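PDB 2CVZ: 3-hydroxyisobutyrate dehydrogenase from Thermus thermophilus, which probably catalyses the NADP-dependent oxidation of 3-hydroxyisobutyrate to methylmalonate semialdehyde, a step in valine catabolism. Local coordinates for residues Ile59-Pro64 and Trp86-Ser91; Tyr111-Val116 and Ala160-Lys165; Glu68-Ala73 and Ser97-Glu102. All blocks are in the same frame, centred on the assembly; numbering follows the deposited sequence.

Interaction 1 (Ile59-Pro64 and Trp86-Ser91). With NDP (NADPH dihydro-nicotinamide-adenine-dinucleotide phosphate), chain G.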
loop_
_atom_site.group_PDB
_atom_site.type_symbol
_atom_site.label_atom_id
_atom_site.label_comp_id
_atom_site.label_asym_id
_atom_site.label_seq_id
_atom_site.Cartn_x
_atom_site.Cartn_y
_atom_site.Cartn_z
ATOM N N ILE C 59 40.338 -14.607 -1.134
ATOM C CA ILE C 59 39.728 -14.260 -2.409
ATOM C C ILE C 59 38.508 -13.382 -2.145
ATOM O O ILE C 59 37.674 -13.714 -1.303
ATOM C CB ILE C 59 39.267 -15.528 -3.165
ATOM C CG1 ILE C 59 40.484 -16.376 -3.544
ATOM C CG2 ILE C 59 38.474 -15.141 -4.404
ATOM C CD1 ILE C 59 40.133 -17.690 -4.205
ATOM N N PHE C 60 38.418 -12.260 -2.856
ATOM C CA PHE C 60 37.286 -11.346 -2.715
ATOM C C PHE C 60 36.450 -11.342 -3.986
ATOM O O PHE C 60 36.983 -11.461 -5.087
ATOM C CB PHE C 60 37.741 -9.901 -2.498
ATOM C CG PHE C 60 38.441 -9.654 -1.198
ATOM C CD1 PHE C 60 39.779 -9.992 -1.036
ATOM C CD2 PHE C 60 37.772 -9.038 -0.145
ATOM C CE1 PHE C 60 40.445 -9.715 0.157
ATOM C CE2 PHE C 60 38.428 -8.756 1.054
ATOM C CZ PHE C 60 39.766 -9.095 1.204
ATOM N N THR C 61 35.140 -11.183 -3.830
ATOM C CA THR C 61 34.249 -11.105 -4.975
ATOM C C THR C 61 33.219 -10.015 -4.737
ATOM O O THR C 61 32.765 -9.809 -3.615
ATOM C CB THR C 61 33.493 -12.433 -5.237
ATOM O OG1 THR C 61 32.910 -12.911 -4.018
ATOM C CG2 THR C 61 34.432 -13.482 -5.809
ATOM N N CYS C 62 32.883 -9.287 -5.793
ATOM C CA CYS C 62 31.863 -8.257 -5.704
ATOM C C CYS C 62 31.177 -8.282 -7.055
ATOM O O CYS C 62 31.477 -7.480 -7.943
ATOM C CB CYS C 62 32.461 -6.879 -5.436
ATOM S SG CYS C 62 31.175 -5.679 -5.040
ATOM N N LEU C 63 30.265 -9.239 -7.192
ATOM C CA LEU C 63 29.524 -9.460 -8.425
ATOM C C LEU C 63 28.062 -9.041 -8.268
ATOM O O LEU C 63 27.617 -8.709 -7.170
ATOM C CB LEU C 63 29.634 -10.944 -8.791
ATOM C CG LEU C 63 31.091 -11.422 -8.893
ATOM C CD1 LEU C 63 31.161 -12.944 -8.933
ATOM C CD2 LEU C 63 31.729 -10.813 -10.130
ATOM N N PRO C 64 27.295 -9.044 -9.370
ATOM C CA PRO C 64 25.885 -8.653 -9.314
ATOM C C PRO C 64 25.052 -9.445 -8.310
ATOM O O PRO C 64 24.444 -8.866 -7.409
ATOM C CB PRO C 64 25.410 -8.867 -10.749
ATOM C CG PRO C 64 26.635 -8.584 -11.549
ATOM C CD PRO C 64 27.699 -9.320 -10.760
ATOM N N TRP C 86 37.164 -17.011 1.425
ATOM C CA TRP C 86 36.403 -16.386 0.356
ATOM C C TRP C 86 35.534 -15.306 0.982
ATOM O O TRP C 86 34.566 -15.608 1.681
ATOM C CB TRP C 86 35.522 -17.424 -0.352
ATOM C CG TRP C 86 34.920 -16.932 -1.639
ATOM C CD1 TRP C 86 34.141 -15.822 -1.814
ATOM C CD2 TRP C 86 35.061 -17.529 -2.935
ATOM N NE1 TRP C 86 33.791 -15.690 -3.136
ATOM C CE2 TRP C 86 34.342 -16.724 -3.847
ATOM C CE3 TRP C 86 35.725 -18.666 -3.415
ATOM C CZ2 TRP C 86 34.268 -17.020 -5.215
ATOM C CZ3 TRP C 86 35.652 -18.963 -4.777
ATOM C CH2 TRP C 86 34.927 -18.139 -5.659
ATOM N N VAL C 87 35.898 -14.049 0.740
ATOM C CA VAL C 87 35.161 -12.909 1.271
ATOM C C VAL C 87 34.263 -12.389 0.156
ATOM O O VAL C 87 34.736 -11.792 -0.810
ATOM C CB VAL C 87 36.129 -11.795 1.735
ATOM C CG1 VAL C 87 35.342 -10.593 2.256
ATOM C CG2 VAL C 87 37.049 -12.336 2.826
ATOM N N ASP C 88 32.963 -12.625 0.296
ATOM C CA ASP C 88 32.002 -12.220 -0.720
ATOM C C ASP C 88 31.296 -10.900 -0.412
ATOM O O ASP C 88 30.408 -10.843 0.441
ATOM C CB ASP C 88 30.981 -13.346 -0.906
ATOM C CG ASP C 88 30.056 -13.108 -2.075
ATOM O OD1 ASP C 88 30.428 -12.329 -2.977
ATOM O OD2 ASP C 88 28.963 -13.717 -2.097
ATOM N N ALA C 89 31.695 -9.845 -1.124
ATOM C CA ALA C 89 31.127 -8.512 -0.941
ATOM C C ALA C 89 29.884 -8.288 -1.798
ATOM O O ALA C 89 29.328 -7.189 -1.829
ATOM C CB ALA C 89 32.183 -7.445 -1.253
ATOM N N THR C 90 29.460 -9.330 -2.504
ATOM C CA THR C 90 28.260 -9.247 -3.326
ATOM C C THR C 90 27.079 -9.094 -2.373
ATOM O O THR C 90 27.122 -9.600 -1.253
ATOM C CB THR C 90 28.030 -10.558 -4.121
ATOM O OG1 THR C 90 29.147 -10.814 -4.979
ATOM C CG2 THR C 90 26.752 -10.470 -4.952
ATOM N N SER C 91 26.042 -8.374 -2.790
ATOM C CA SER C 91 24.846 -8.273 -1.961
ATOM C C SER C 91 24.108 -9.527 -2.420
ATOM O O SER C 91 23.351 -9.498 -3.394
ATOM C CB SER C 91 24.046 -7.014 -2.299
ATOM O OG SER C 91 24.723 -5.854 -1.845
HETATM P PA NDP G . 28.621 -3.320 -11.582
HETATM O O1A NDP G . 29.315 -2.065 -11.693
HETATM O O2A NDP G . 27.433 -3.688 -12.431
HETATM O O5B NDP G . 29.774 -4.473 -11.732
HETATM C C5B NDP G . 29.403 -5.857 -11.713
HETATM C C4B NDP G . 30.733 -6.579 -11.869
HETATM O O4B NDP G . 30.410 -7.995 -11.906
HETATM C C3B NDP G . 31.545 -6.272 -13.085
HETATM O O3B NDP G . 32.954 -6.318 -12.739
HETATM C C2B NDP G . 31.230 -7.358 -14.039
HETATM O O2B NDP G . 32.141 -7.613 -15.111
HETATM C C1B NDP G . 30.992 -8.498 -13.098
HETATM N N9A NDP G . 30.133 -9.559 -13.692
HETATM C C8A NDP G . 28.784 -9.472 -14.111
HETATM N N7A NDP G . 28.363 -10.629 -14.583
HETATM C C5A NDP G . 29.418 -11.494 -14.486
HETATM C C6A NDP G . 29.609 -12.856 -14.815
HETATM N N6A NDP G . 28.613 -13.565 -15.346
HETATM N N1A NDP G . 30.815 -13.433 -14.584
HETATM C C2A NDP G . 31.823 -12.709 -14.045
HETATM N N3A NDP G . 31.745 -11.419 -13.700
HETATM C C4A NDP G . 30.502 -10.861 -13.947
HETATM O O3 NDP G . 28.192 -3.582 -10.091
HETATM P PN NDP G . 28.331 -2.831 -8.688
HETATM O O1N NDP G . 27.635 -1.547 -8.824
HETATM O O2N NDP G . 29.804 -2.878 -8.407
HETATM O O5D NDP G . 27.622 -3.886 -7.723
HETATM C C5D NDP G . 28.191 -5.210 -7.460
HETATM C C4D NDP G . 27.548 -5.726 -6.136
HETATM O O4D NDP G . 27.739 -4.719 -5.145
HETATM C C3D NDP G . 26.030 -5.890 -6.257
HETATM O O3D NDP G . 25.629 -7.066 -5.540
HETATM C C2D NDP G . 25.468 -4.609 -5.698
HETATM O O2D NDP G . 24.112 -4.802 -5.334
HETATM C C1D NDP G . 26.495 -4.422 -4.505
HETATM N N1N NDP G . 26.592 -3.027 -3.973
HETATM C C2N NDP G . 26.595 -1.949 -4.903
HETATM C C3N NDP G . 26.706 -0.614 -4.338
HETATM C C7N NDP G . 26.728 0.557 -5.222
HETATM O O7N NDP G . 26.499 1.718 -4.823
HETATM N N7N NDP G . 27.019 0.414 -6.528
HETATM C C4N NDP G . 26.800 -0.472 -2.947
HETATM C C5N NDP G . 26.794 -1.525 -2.079
HETATM C C6N NDP G . 26.691 -2.804 -2.589
HETATM P P2B NDP G . 32.211 -6.770 -16.414
HETATM O O1X NDP G . 32.774 -7.727 -17.388
HETATM O O2X NDP G . 33.082 -5.589 -16.168
HETATM O O3X NDP G . 30.805 -6.328 -16.818
#
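Thr61 turns OG1 into the position between its own backbone N and carbonyl carbon (chi1 49°), while Asp88 holds CG anti to its N (chi1 -172°). The two polar ends thereby meet, and Thr61 OG1 donates to Asp88 OD1 at 2.8 Å, from above the carboxylate plane. Thr61 OG1 also accepts from Trp86 NE1 at 3.0 Å, and Thr61 CG2 rests 3.6 Å from Trp86 CZ2. Asp88 OD1 takes two more bonds, from Thr90 N, which closes an Asx turn, and from Thr90 OG1, which comes on the syn side. Thr90 OG1 in turn accepts a fairly straight bond from Leu63 N (2.9 Å, 162°). Strands 58-61 and 85-88, which bear Thr61 and Asp88, run parallel and are joined through helix 66-76 in a beta-alpha-beta unit of the Rossmann-type domain. On the other face of the sheet Phe60 CD2 packs on Val87 CB at 3.7 Å. Replacing Asp88 by an alanine would probably leave the hydroxyls of Thr61 and Thr90 without their shared acceptor and Tyr111 OH without its carboxylate partner. Beyond the strand ends, NADPH O3D lies 2.9 Å from Pro64 O and accepts from Ser91 N. Three donors on one buried oxygen would favour a charged Asp88; they tie down Thr90, which in turn holds Leu63 N beside the nicotinamide ribose.

Interaction 2 (Tyr111-Val116 and Ala160-Lys165). With NDP (NADPH dihydro-nicotinamide-adenine-dinucleotide phosphate), chain G.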
loop_
_atom_site.group_PDB
_atom_site.type_symbol
_atom_site.label_atom_id
_atom_site.label_comp_id
_atom_site.label_asym_id
_atom_site.label_seq_id
_atom_site.Cartn_x
_atom_site.Cartn_y
_atom_site.Cartn_z
ATOM N N TYR C 111 33.965 -19.651 3.438
ATOM C CA TYR C 111 33.182 -18.560 2.869
ATOM C C TYR C 111 32.624 -17.656 3.961
ATOM O O TYR C 111 32.235 -18.119 5.036
ATOM C CB TYR C 111 32.017 -19.120 2.049
ATOM C CG TYR C 111 31.066 -18.073 1.496
ATOM C CD1 TYR C 111 31.229 -17.564 0.206
ATOM C CD2 TYR C 111 29.994 -17.599 2.260
ATOM C CE1 TYR C 111 30.346 -16.612 -0.313
ATOM C CE2 TYR C 111 29.108 -16.646 1.750
ATOM C CZ TYR C 111 29.287 -16.161 0.465
ATOM O OH TYR C 111 28.401 -15.242 -0.049
ATOM N N LEU C 112 32.584 -16.363 3.665
ATOM C CA LEU C 112 32.046 -15.372 4.586
ATOM C C LEU C 112 31.285 -14.358 3.756
ATOM O O LEU C 112 31.814 -13.862 2.762
ATOM C CB LEU C 112 33.172 -14.647 5.328
ATOM C CG LEU C 112 34.046 -15.445 6.296
ATOM C CD1 LEU C 112 35.137 -14.547 6.846
ATOM C CD2 LEU C 112 33.190 -15.993 7.424
ATOM N N ASP C 113 30.039 -14.067 4.116
ATOM C CA ASP C 113 29.332 -13.050 3.357
ATOM C C ASP C 113 29.765 -11.726 3.961
ATOM O O ASP C 113 29.727 -11.540 5.177
ATOM C CB ASP C 113 27.797 -13.211 3.396
ATOM C CG ASP C 113 27.261 -13.683 4.735
ATOM O OD1 ASP C 113 26.179 -13.198 5.132
ATOM O OD2 ASP C 113 27.884 -14.552 5.375
ATOM N N ALA C 114 30.217 -10.817 3.107
ATOM C CA ALA C 114 30.682 -9.524 3.571
ATOM C C ALA C 114 30.175 -8.374 2.710
ATOM O O ALA C 114 30.963 -7.584 2.185
ATOM C CB ALA C 114 32.209 -9.515 3.613
ATOM N N PRO C 115 28.846 -8.268 2.546
ATOM C CA PRO C 115 28.292 -7.178 1.737
ATOM C C PRO C 115 28.663 -5.835 2.364
ATOM O O PRO C 115 28.992 -5.765 3.551
ATOM C CB PRO C 115 26.788 -7.458 1.753
ATOM C CG PRO C 115 26.584 -8.178 3.053
ATOM C CD PRO C 115 27.775 -9.110 3.108
ATOM N N VAL C 116 28.602 -4.765 1.578
ATOM C CA VAL C 116 28.998 -3.462 2.093
ATOM C C VAL C 116 28.010 -2.334 1.830
ATOM O O VAL C 116 27.063 -2.480 1.063
ATOM C CB VAL C 116 30.360 -3.053 1.489
ATOM C CG1 VAL C 116 31.425 -4.090 1.843
ATOM C CG2 VAL C 116 30.238 -2.940 -0.027
ATOM N N ALA C 160 23.797 -14.169 7.434
ATOM C CA ALA C 160 23.333 -13.059 8.260
ATOM C C ALA C 160 23.789 -11.714 7.709
ATOM O O ALA C 160 23.089 -10.714 7.846
ATOM C CB ALA C 160 23.823 -13.229 9.693
ATOM N N GLY C 161 24.969 -11.691 7.095
ATOM C CA GLY C 161 25.476 -10.453 6.531
ATOM C C GLY C 161 24.608 -10.012 5.367
ATOM O O GLY C 161 24.210 -8.851 5.281
ATOM N N HIS C 162 24.313 -10.946 4.468
ATOM C CA HIS C 162 23.479 -10.653 3.309
ATOM C C HIS C 162 22.088 -10.214 3.749
ATOM O O HIS C 162 21.474 -9.351 3.126
ATOM C CB HIS C 162 23.347 -11.887 2.411
ATOM C CG HIS C 162 24.608 -12.259 1.699
ATOM N ND1 HIS C 162 25.397 -11.335 1.048
ATOM C CD2 HIS C 162 25.201 -13.462 1.507
ATOM C CE1 HIS C 162 26.423 -11.951 0.487
ATOM N NE2 HIS C 162 26.329 -13.242 0.750
ATOM N N ALA C 163 21.594 -10.816 4.824
ATOM C CA ALA C 163 20.272 -10.483 5.342
ATOM C C ALA C 163 20.221 -9.047 5.849
ATOM O O ALA C 163 19.294 -8.303 5.531
ATOM C CB ALA C 163 19.893 -11.447 6.456
ATOM N N VAL C 164 21.215 -8.658 6.644
ATOM C CA VAL C 164 21.256 -7.299 7.170
ATOM C C VAL C 164 21.411 -6.295 6.032
ATOM O O VAL C 164 20.825 -5.211 6.062
ATOM C CB VAL C 164 22.418 -7.118 8.173
ATOM C CG1 VAL C 164 22.535 -5.660 8.584
ATOM C CG2 VAL C 164 22.178 -7.988 9.397
ATOM N N LYS C 165 22.200 -6.658 5.027
ATOM C CA LYS C 165 22.412 -5.777 3.884
ATOM C C LYS C 165 21.098 -5.549 3.147
ATOM O O LYS C 165 20.769 -4.423 2.789
ATOM C CB LYS C 165 23.448 -6.374 2.923
ATOM C CG LYS C 165 23.612 -5.608 1.602
ATOM C CD LYS C 165 24.010 -4.143 1.814
ATOM C CE LYS C 165 24.161 -3.414 0.481
ATOM N NZ LYS C 165 24.424 -1.953 0.652
HETATM P PA NDP G . 28.621 -3.320 -11.582
HETATM O O1A NDP G . 29.315 -2.065 -11.693
HETATM O O2A NDP G . 27.433 -3.688 -12.431
HETATM O O5B NDP G . 29.774 -4.473 -11.732
HETATM C C5B NDP G . 29.403 -5.857 -11.713
HETATM C C4B NDP G . 30.733 -6.579 -11.869
HETATM O O4B NDP G . 30.410 -7.995 -11.906
HETATM C C3B NDP G . 31.545 -6.272 -13.085
HETATM O O3B NDP G . 32.954 -6.318 -12.739
HETATM C C2B NDP G . 31.230 -7.358 -14.039
HETATM O O2B NDP G . 32.141 -7.613 -15.111
HETATM C C1B NDP G . 30.992 -8.498 -13.098
HETATM N N9A NDP G . 30.133 -9.559 -13.692
HETATM C C8A NDP G . 28.784 -9.472 -14.111
HETATM N N7A NDP G . 28.363 -10.629 -14.583
HETATM C C5A NDP G . 29.418 -11.494 -14.486
HETATM C C6A NDP G . 29.609 -12.856 -14.815
HETATM N N6A NDP G . 28.613 -13.565 -15.346
HETATM N N1A NDP G . 30.815 -13.433 -14.584
HETATM C C2A NDP G . 31.823 -12.709 -14.045
HETATM N N3A NDP G . 31.745 -11.419 -13.700
HETATM C C4A NDP G . 30.502 -10.861 -13.947
HETATM O O3 NDP G . 28.192 -3.582 -10.091
HETATM P PN NDP G . 28.331 -2.831 -8.688
HETATM O O1N NDP G . 27.635 -1.547 -8.824
HETATM O O2N NDP G . 29.804 -2.878 -8.407
HETATM O O5D NDP G . 27.622 -3.886 -7.723
HETATM C C5D NDP G . 28.191 -5.210 -7.460
HETATM C C4D NDP G . 27.548 -5.726 -6.136
HETATM O O4D NDP G . 27.739 -4.719 -5.145
HETATM C C3D NDP G . 26.030 -5.890 -6.257
HETATM O O3D NDP G . 25.629 -7.066 -5.540
HETATM C C2D NDP G . 25.468 -4.609 -5.698
HETATM O O2D NDP G . 24.112 -4.802 -5.334
HETATM C C1D NDP G . 26.495 -4.422 -4.505
HETATM N N1N NDP G . 26.592 -3.027 -3.973
HETATM C C2N NDP G . 26.595 -1.949 -4.903
HETATM C C3N NDP G . 26.706 -0.614 -4.338
HETATM C C7N NDP G . 26.728 0.557 -5.222
HETATM O O7N NDP G . 26.499 1.718 -4.823
HETATM N N7N NDP G . 27.019 0.414 -6.528
HETATM C C4N NDP G . 26.800 -0.472 -2.947
HETATM C C5N NDP G . 26.794 -1.525 -2.079
HETATM C C6N NDP G . 26.691 -2.804 -2.589
HETATM P P2B NDP G . 32.211 -6.770 -16.414
HETATM O O1X NDP G . 32.774 -7.727 -17.388
HETATM O O2X NDP G . 33.082 -5.589 -16.168
HETATM O O3X NDP G . 30.805 -6.328 -16.818
#
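His162 lies with one ring face over Asp113 and one edge turned to Tyr111. Asp113 CB sits over that face, 3.3 Å from the ring centroid, in a CH-pi contact displaced toward the rim. The Asp113 carboxylate and the imidazole are not stacked; their planes are 41° apart. Tyr111 and His162 reach each other from opposite directions. His162 NE2 gives its proton to Tyr111 OH at 3.0 Å, and the hydroxyl lies in the plane of the imidazole. Tyr111 OH also bonds to the Asp88 carboxylate, so the phenol links His162 to Asp88.

Asp113 CG stands between its own N and carbonyl carbon (chi1 37°), which aims the carboxylate at the first turn of helix 160-188. There Asp113 OD1 accepts from His162 N at 3.0 Å through its anti lone pair, and weakly from Gly161 N. OD2 takes Gly159 N, so the carboxylate accepts from amides at and just before the helix start. With no side chain at Gly161, Asp113 OD1 can come close to the helix backbone.

Pro115 stands roughly perpendicular to His162, and Pro115 CG packs 3.6 Å from Lys165 CB. The Lys165 chain bends at chi2 (58°) and then runs straight on. This brings Lys165 NZ to Val116 O at 2.7 Å, tilted from the carbonyl plane, while Asn169 OD1 gives NZ a second partner. Lys165 NZ also lies 3.6 Å from NADPH C5N, and Val116 O is 3.3 Å from the same atom. Here the Rossmann-type nucleotide domain meets the long helix leading into the all-helical domain, beside the nicotinamide, as in other beta-hydroxyacid dehydrogenases.

Interaction 3 (Glu68-Ala73 and Ser97-Glu102). With NDP (NADPH dihydro-nicotinamide-adenine-dinucleotide phosphate), chain G.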
loop_
_atom_site.group_PDB
_atom_site.type_symbol
_atom_site.label_atom_id
_atom_site.label_comp_id
_atom_site.label_asym_id
_atom_site.label_seq_id
_atom_site.Cartn_x
_atom_site.Cartn_y
_atom_site.Cartn_z
ATOM N N GLU C 68 26.280 -15.169 -10.082
ATOM C CA GLU C 68 27.602 -14.983 -10.668
ATOM C C GLU C 68 28.686 -15.486 -9.722
ATOM O O GLU C 68 29.731 -15.970 -10.164
ATOM C CB GLU C 68 27.846 -13.508 -10.999
ATOM C CG GLU C 68 26.991 -12.978 -12.137
ATOM C CD GLU C 68 25.519 -12.923 -11.788
ATOM O OE1 GLU C 68 25.170 -12.240 -10.806
ATOM O OE2 GLU C 68 24.712 -13.560 -12.496
ATOM N N VAL C 69 28.443 -15.368 -8.421
ATOM C CA VAL C 69 29.408 -15.842 -7.435
ATOM C C VAL C 69 29.514 -17.355 -7.583
ATOM O O VAL C 69 30.595 -17.933 -7.476
ATOM C CB VAL C 69 28.959 -15.515 -5.992
ATOM C CG1 VAL C 69 29.972 -16.059 -5.000
ATOM C CG2 VAL C 69 28.805 -14.008 -5.823
ATOM N N TYR C 70 28.374 -17.984 -7.842
ATOM C CA TYR C 70 28.304 -19.428 -8.016
ATOM C C TYR C 70 29.105 -19.915 -9.214
ATOM O O TYR C 70 29.904 -20.840 -9.097
ATOM C CB TYR C 70 26.849 -19.862 -8.175
ATOM C CG TYR C 70 26.253 -20.487 -6.939
ATOM C CD1 TYR C 70 26.521 -21.814 -6.608
ATOM C CD2 TYR C 70 25.408 -19.757 -6.106
ATOM C CE1 TYR C 70 25.957 -22.401 -5.476
ATOM C CE2 TYR C 70 24.841 -20.332 -4.973
ATOM C CZ TYR C 70 25.119 -21.654 -4.666
ATOM O OH TYR C 70 24.547 -22.227 -3.553
ATOM N N GLU C 71 28.895 -19.295 -10.370
ATOM C CA GLU C 71 29.608 -19.724 -11.562
ATOM C C GLU C 71 31.103 -19.441 -11.496
ATOM O O GLU C 71 31.898 -20.160 -12.101
ATOM C CB GLU C 71 28.990 -19.099 -12.815
ATOM C CG GLU C 71 29.063 -17.595 -12.908
ATOM C CD GLU C 71 28.296 -17.073 -14.109
ATOM O OE1 GLU C 71 27.052 -17.204 -14.119
ATOM O OE2 GLU C 71 28.935 -16.541 -15.043
ATOM N N VAL C 72 31.495 -18.406 -10.758
ATOM C CA VAL C 72 32.913 -18.091 -10.623
ATOM C C VAL C 72 33.533 -19.098 -9.658
ATOM O O VAL C 72 34.699 -19.472 -9.796
ATOM C CB VAL C 72 33.132 -16.655 -10.084
ATOM C CG1 VAL C 72 34.589 -16.453 -9.717
ATOM C CG2 VAL C 72 32.729 -15.638 -11.140
ATOM N N ALA C 73 32.740 -19.542 -8.687
ATOM C CA ALA C 73 33.196 -20.514 -7.701
ATOM C C ALA C 73 33.401 -21.880 -8.358
ATOM O O ALA C 73 34.350 -22.599 -8.038
ATOM C CB ALA C 73 32.184 -20.622 -6.566
ATOM N N SER C 97 23.793 -18.610 -0.463
ATOM C CA SER C 97 25.152 -18.399 0.011
ATOM C C SER C 97 25.558 -19.488 0.989
ATOM O O SER C 97 26.721 -19.886 1.024
ATOM C CB SER C 97 25.282 -17.021 0.663
ATOM O OG SER C 97 25.112 -15.996 -0.304
ATOM N N ARG C 98 24.605 -19.977 1.780
ATOM C CA ARG C 98 24.906 -21.039 2.739
ATOM C C ARG C 98 25.291 -22.316 2.000
ATOM O O ARG C 98 26.217 -23.018 2.401
ATOM C CB ARG C 98 23.706 -21.333 3.639
ATOM C CG ARG C 98 23.312 -20.200 4.554
ATOM C CD ARG C 98 22.355 -20.694 5.624
ATOM N NE ARG C 98 21.762 -19.592 6.372
ATOM C CZ ARG C 98 20.730 -18.867 5.950
ATOM N NH1 ARG C 98 20.162 -19.130 4.780
ATOM N NH2 ARG C 98 20.268 -17.876 6.699
ATOM N N ARG C 99 24.568 -22.625 0.929
ATOM C CA ARG C 99 24.874 -23.819 0.155
ATOM C C ARG C 99 26.240 -23.659 -0.491
ATOM O O ARG C 99 27.010 -24.614 -0.581
ATOM C CB ARG C 99 23.808 -24.059 -0.917
ATOM C CG ARG C 99 22.486 -24.571 -0.362
ATOM C CD ARG C 99 21.582 -25.069 -1.479
ATOM N NE ARG C 99 21.030 -23.979 -2.277
ATOM C CZ ARG C 99 20.053 -23.178 -1.865
ATOM N NH1 ARG C 99 19.517 -23.345 -0.662
ATOM N NH2 ARG C 99 19.610 -22.210 -2.655
ATOM N N LEU C 100 26.540 -22.443 -0.937
ATOM C CA LEU C 100 27.830 -22.167 -1.557
ATOM C C LEU C 100 28.927 -22.394 -0.524
ATOM O O LEU C 100 29.974 -22.967 -0.829
ATOM C CB LEU C 100 27.879 -20.720 -2.064
ATOM C CG LEU C 100 29.217 -20.258 -2.649
ATOM C CD1 LEU C 100 29.588 -21.126 -3.839
ATOM C CD2 LEU C 100 29.118 -18.799 -3.062
ATOM N N ALA C 101 28.677 -21.951 0.705
ATOM C CA ALA C 101 29.642 -22.114 1.786
ATOM C C ALA C 101 29.936 -23.596 2.010
ATOM O O ALA C 101 31.091 -23.992 2.154
ATOM C CB ALA C 101 29.107 -21.481 3.069
ATOM N N GLU C 102 28.885 -24.410 2.037
ATOM C CA GLU C 102 29.039 -25.848 2.235
ATOM C C GLU C 102 29.875 -26.431 1.103
ATOM O O GLU C 102 30.804 -27.205 1.331
ATOM C CB GLU C 102 27.668 -26.530 2.262
ATOM C CG GLU C 102 26.757 -26.052 3.378
ATOM C CD GLU C 102 25.413 -26.755 3.369
ATOM O OE1 GLU C 102 25.394 -28.003 3.456
ATOM O OE2 GLU C 102 24.378 -26.061 3.275
HETATM P PA NDP G . 28.621 -3.320 -11.582
HETATM O O1A NDP G . 29.315 -2.065 -11.693
HETATM O O2A NDP G . 27.433 -3.688 -12.431
HETATM O O5B NDP G . 29.774 -4.473 -11.732
HETATM C C5B NDP G . 29.403 -5.857 -11.713
HETATM C C4B NDP G . 30.733 -6.579 -11.869
HETATM O O4B NDP G . 30.410 -7.995 -11.906
HETATM C C3B NDP G . 31.545 -6.272 -13.085
HETATM O O3B NDP G . 32.954 -6.318 -12.739
HETATM C C2B NDP G . 31.230 -7.358 -14.039
HETATM O O2B NDP G . 32.141 -7.613 -15.111
HETATM C C1B NDP G . 30.992 -8.498 -13.098
HETATM N N9A NDP G . 30.133 -9.559 -13.692
HETATM C C8A NDP G . 28.784 -9.472 -14.111
HETATM N N7A NDP G . 28.363 -10.629 -14.583
HETATM C C5A NDP G . 29.418 -11.494 -14.486
HETATM C C6A NDP G . 29.609 -12.856 -14.815
HETATM N N6A NDP G . 28.613 -13.565 -15.346
HETATM N N1A NDP G . 30.815 -13.433 -14.584
HETATM C C2A NDP G . 31.823 -12.709 -14.045
HETATM N N3A NDP G . 31.745 -11.419 -13.700
HETATM C C4A NDP G . 30.502 -10.861 -13.947
HETATM O O3 NDP G . 28.192 -3.582 -10.091
HETATM P PN NDP G . 28.331 -2.831 -8.688
HETATM O O1N NDP G . 27.635 -1.547 -8.824
HETATM O O2N NDP G . 29.804 -2.878 -8.407
HETATM O O5D NDP G . 27.622 -3.886 -7.723
HETATM C C5D NDP G . 28.191 -5.210 -7.460
HETATM C C4D NDP G . 27.548 -5.726 -6.136
HETATM O O4D NDP G . 27.739 -4.719 -5.145
HETATM C C3D NDP G . 26.030 -5.890 -6.257
HETATM O O3D NDP G . 25.629 -7.066 -5.540
HETATM C C2D NDP G . 25.468 -4.609 -5.698
HETATM O O2D NDP G . 24.112 -4.802 -5.334
HETATM C C1D NDP G . 26.495 -4.422 -4.505
HETATM N N1N NDP G . 26.592 -3.027 -3.973
HETATM C C2N NDP G . 26.595 -1.949 -4.903
HETATM C C3N NDP G . 26.706 -0.614 -4.338
HETATM C C7N NDP G . 26.728 0.557 -5.222
HETATM O O7N NDP G . 26.499 1.718 -4.823
HETATM N N7N NDP G . 27.019 0.414 -6.528
HETATM C C4N NDP G . 26.800 -0.472 -2.947
HETATM C C5N NDP G . 26.794 -1.525 -2.079
HETATM C C6N NDP G . 26.691 -2.804 -2.589
HETATM P P2B NDP G . 32.211 -6.770 -16.414
HETATM O O1X NDP G . 32.774 -7.727 -17.388
HETATM O O2X NDP G . 33.082 -5.589 -16.168
HETATM O O3X NDP G . 30.805 -6.328 -16.818
#
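Leu100 carries the apolar contact, reaching toward helix 66-76 with both methyl branches. Leu100 CD2 presses tightly on Val69 CG1 at 3.5 Å, the two side chains roughly perpendicular. Leu100 CD1 meets Ala73 CB at 3.8 Å and also lies over one face of the Tyr70 ring, toward the rim. Leu100 CB comes to 3.9 Å from Tyr70 CZ, as the ring and the leucine run antiparallel alongside one another. Both helices follow strands of the Rossmann-type domain and pack on one side of its sheet, running nearly parallel to each other, 12° apart, with axes 10.9 Å apart.

No hydrogen bond joins the two segments. Tyr70 OH lies 3.3 Å from Arg99 CB and bonds instead to Ala96 O, earlier on helix 94-105. Away from Leu100, Glu71 OE2 accepts a bond from the adenine amino group N6A of NADPH at 3.0 Å.

Overall arrangement
All three contacts touch the same NADPH. Interaction 3 meets the adenine, interaction 1 the nicotinamide ribose and, through Leu63 and Pro64, the adenosine end, and interaction 2 the nicotinamide ring. Interactions 1 and 2 have centres about 9 Å apart and share the sheet through neighbouring strands 85-88 and 110-117. They are joined by Asp88 OD2 to Tyr111 OH at 2.6 Å and by Asp88 O to Ala114 N at 2.7 Å. Interaction 3, its centre about 10 Å from that of interaction 1, lies over the sheet. Thr90 OG1 meets Val69 CG2 at 3.3 Å, and Trp86 packs on Ala73. Helix 94-105 reaches interaction 2, where Tyr111 CE1 lies 3.7 Å from Leu100 CD2.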